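Local coordinates for AB hydrolase-1 domain-containing protein (Thermoplasma acidophilum DSM 1728, PDB 3BDI), which is of unknown function but, as a member of the alpha/beta hydrolase superfamily (ABHD14 family), is probably a serine-type hydrolase, at residues A[10-15]-A[74-79]. Residues are numbered along the deposited sequence; the frame is centred on the assembly and turned at random.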
# COMPACT_ATOMS: atom_id res chain seq x y z
N ASP A 10 -3.40 -9.37 -16.84
CA ASP A 10 -2.73 -10.61 -16.57
C ASP A 10 -1.44 -10.34 -15.88
O ASP A 10 -0.58 -9.61 -16.42
CB ASP A 10 -2.43 -11.38 -17.84
CG ASP A 10 -1.77 -12.75 -17.53
OD1 ASP A 10 -2.49 -13.62 -17.01
OD2 ASP A 10 -0.59 -12.91 -17.78
N VAL A 11 -1.25 -10.93 -14.70
CA VAL A 11 0.01 -10.90 -13.98
C VAL A 11 0.53 -12.34 -13.94
O VAL A 11 0.13 -13.16 -13.11
CB VAL A 11 -0.14 -10.26 -12.57
CG1 VAL A 11 1.26 -10.14 -11.92
CG2 VAL A 11 -0.82 -8.89 -12.69
N ASN A 12 1.39 -12.67 -14.89
CA ASN A 12 1.99 -14.00 -15.00
C ASN A 12 1.00 -15.13 -14.84
O ASN A 12 1.27 -16.11 -14.18
CB ASN A 12 3.18 -14.16 -14.07
CG ASN A 12 4.32 -13.28 -14.47
OD1 ASN A 12 4.71 -13.26 -15.65
ND2 ASN A 12 4.85 -12.52 -13.54
N GLY A 13 -0.14 -14.99 -15.50
CA GLY A 13 -1.11 -16.08 -15.56
C GLY A 13 -2.28 -15.94 -14.59
O GLY A 13 -3.23 -16.72 -14.64
N THR A 14 -2.23 -14.93 -13.73
CA THR A 14 -3.31 -14.65 -12.78
C THR A 14 -4.08 -13.44 -13.25
O THR A 14 -3.48 -12.36 -13.46
CB THR A 14 -2.76 -14.44 -11.38
OG1 THR A 14 -2.16 -15.66 -10.94
CG2 THR A 14 -3.88 -14.07 -10.37
N ARG A 15 -5.40 -13.59 -13.35
CA ARG A 15 -6.28 -12.52 -13.78
C ARG A 15 -6.63 -11.55 -12.63
O ARG A 15 -7.43 -11.87 -11.76
CB ARG A 15 -7.55 -13.10 -14.41
CG ARG A 15 -8.50 -12.11 -15.07
CD ARG A 15 -9.69 -12.81 -15.57
NE ARG A 15 -10.64 -11.99 -16.31
CZ ARG A 15 -11.77 -11.51 -15.82
NH1 ARG A 15 -12.13 -11.69 -14.57
NH2 ARG A 15 -12.57 -10.82 -16.64
N GLU A 74 -1.86 -19.78 -7.56
CA GLU A 74 -0.85 -20.61 -6.95
C GLU A 74 0.42 -19.84 -6.71
O GLU A 74 1.04 -20.03 -5.67
CB GLU A 74 -0.53 -21.84 -7.81
CG GLU A 74 -1.70 -22.79 -7.92
CD GLU A 74 -1.49 -23.91 -8.89
OE1 GLU A 74 -0.39 -24.49 -8.92
OE2 GLU A 74 -2.42 -24.21 -9.67
N LYS A 75 0.84 -19.02 -7.67
CA LYS A 75 2.10 -18.28 -7.57
C LYS A 75 2.08 -17.21 -6.45
O LYS A 75 3.09 -16.97 -5.74
CB LYS A 75 2.38 -17.61 -8.93
CG LYS A 75 3.67 -16.84 -9.04
CD LYS A 75 3.91 -16.38 -10.47
CE LYS A 75 5.20 -15.58 -10.56
NZ LYS A 75 6.41 -16.49 -10.50
N TYR A 76 0.94 -16.52 -6.32
CA TYR A 76 0.84 -15.33 -5.47
C TYR A 76 -0.04 -15.52 -4.27
O TYR A 76 -0.13 -14.61 -3.44
CB TYR A 76 0.30 -14.15 -6.30
CG TYR A 76 1.18 -13.81 -7.50
CD1 TYR A 76 2.52 -13.47 -7.34
CD2 TYR A 76 0.64 -13.75 -8.80
CE1 TYR A 76 3.30 -13.16 -8.44
CE2 TYR A 76 1.42 -13.44 -9.89
CZ TYR A 76 2.73 -13.11 -9.70
OH TYR A 76 3.49 -12.78 -10.82
N GLY A 77 -0.72 -16.64 -4.15
CA GLY A 77 -1.72 -16.80 -3.10
C GLY A 77 -1.07 -16.73 -1.74
O GLY A 77 0.08 -17.17 -1.56
N ILE A 78 -1.80 -16.18 -0.78
CA ILE A 78 -1.28 -16.02 0.59
C ILE A 78 -1.97 -16.95 1.57
O ILE A 78 -1.74 -16.81 2.77
CB ILE A 78 -1.18 -14.54 1.07
CG1 ILE A 78 -2.50 -13.82 0.91
CG2 ILE A 78 -0.02 -13.81 0.35
CD1 ILE A 78 -3.50 -14.23 1.87
N ASP A 79 -2.70 -17.95 1.08
CA ASP A 79 -3.36 -18.93 1.95
C ASP A 79 -2.43 -19.58 2.95
O ASP A 79 -2.88 -19.91 4.04
CB ASP A 79 -3.95 -20.09 1.14
CG ASP A 79 -5.03 -19.68 0.20
OD1 ASP A 79 -5.68 -18.64 0.46
OD2 ASP A 79 -5.23 -20.42 -0.80
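Y76 reaches from the loop 74-79 to the tight hairpin turn of 10-15, and its phenol oxygen is gripped there: N12 ND2 donates to Y76 OH at 3.1 Å, almost straight at 170°. The hydroxyl lies practically in the plane of the N12 amide, which is itself turned 34° from the ring. The same hydroxyl is hydrogen-bonded to D92 OD2, so a residue that pairs a long flat ring with a polar end suits this place.

Around the phenol, V11 and K75 pack against the ring. V11 CG1, set anti to its own nitrogen (chi1 -175°), is thereby brought to the ring for an apolar contact, 3.9 Å from Y76 CE2. V11 O meets the ring edge in plane, 3.5 Å from Y76 CE2. One face of the ring is roofed from its own segment: the extended apolar chain of K75 lays CG over the centre, 3.7 Å above the plane, and then runs on to bring CD near N12 CB. T14 OG1 approaches the ring obliquely and is hydrogen-bonded to S73 OG. A leucine in place of Y76 would probably leave the N12 amide and D92 without their shared hydroxyl, and V11 and the K75 chain without a flat surface to pack on.

Backbone and side-chain bonds shape the turn that presents N12. V11 to T14 form a type I' turn, closed by paired V11-T14 backbone bonds; asparagine tolerates the left-handed backbone angles at N12, while at G13, whose N donates to D10 OD2 in an Asx motif, a CB would press on the carbonyl O of N12.

This two-residue beta hairpin joins edge strand 5-11 to strand 14-21 of the alpha/beta hydrolase sheet; Y76 ties it to the loop between strand 57-62 and helix 83-96, where D92 takes the hydroxyl and F89 meets the ring edge-to-face.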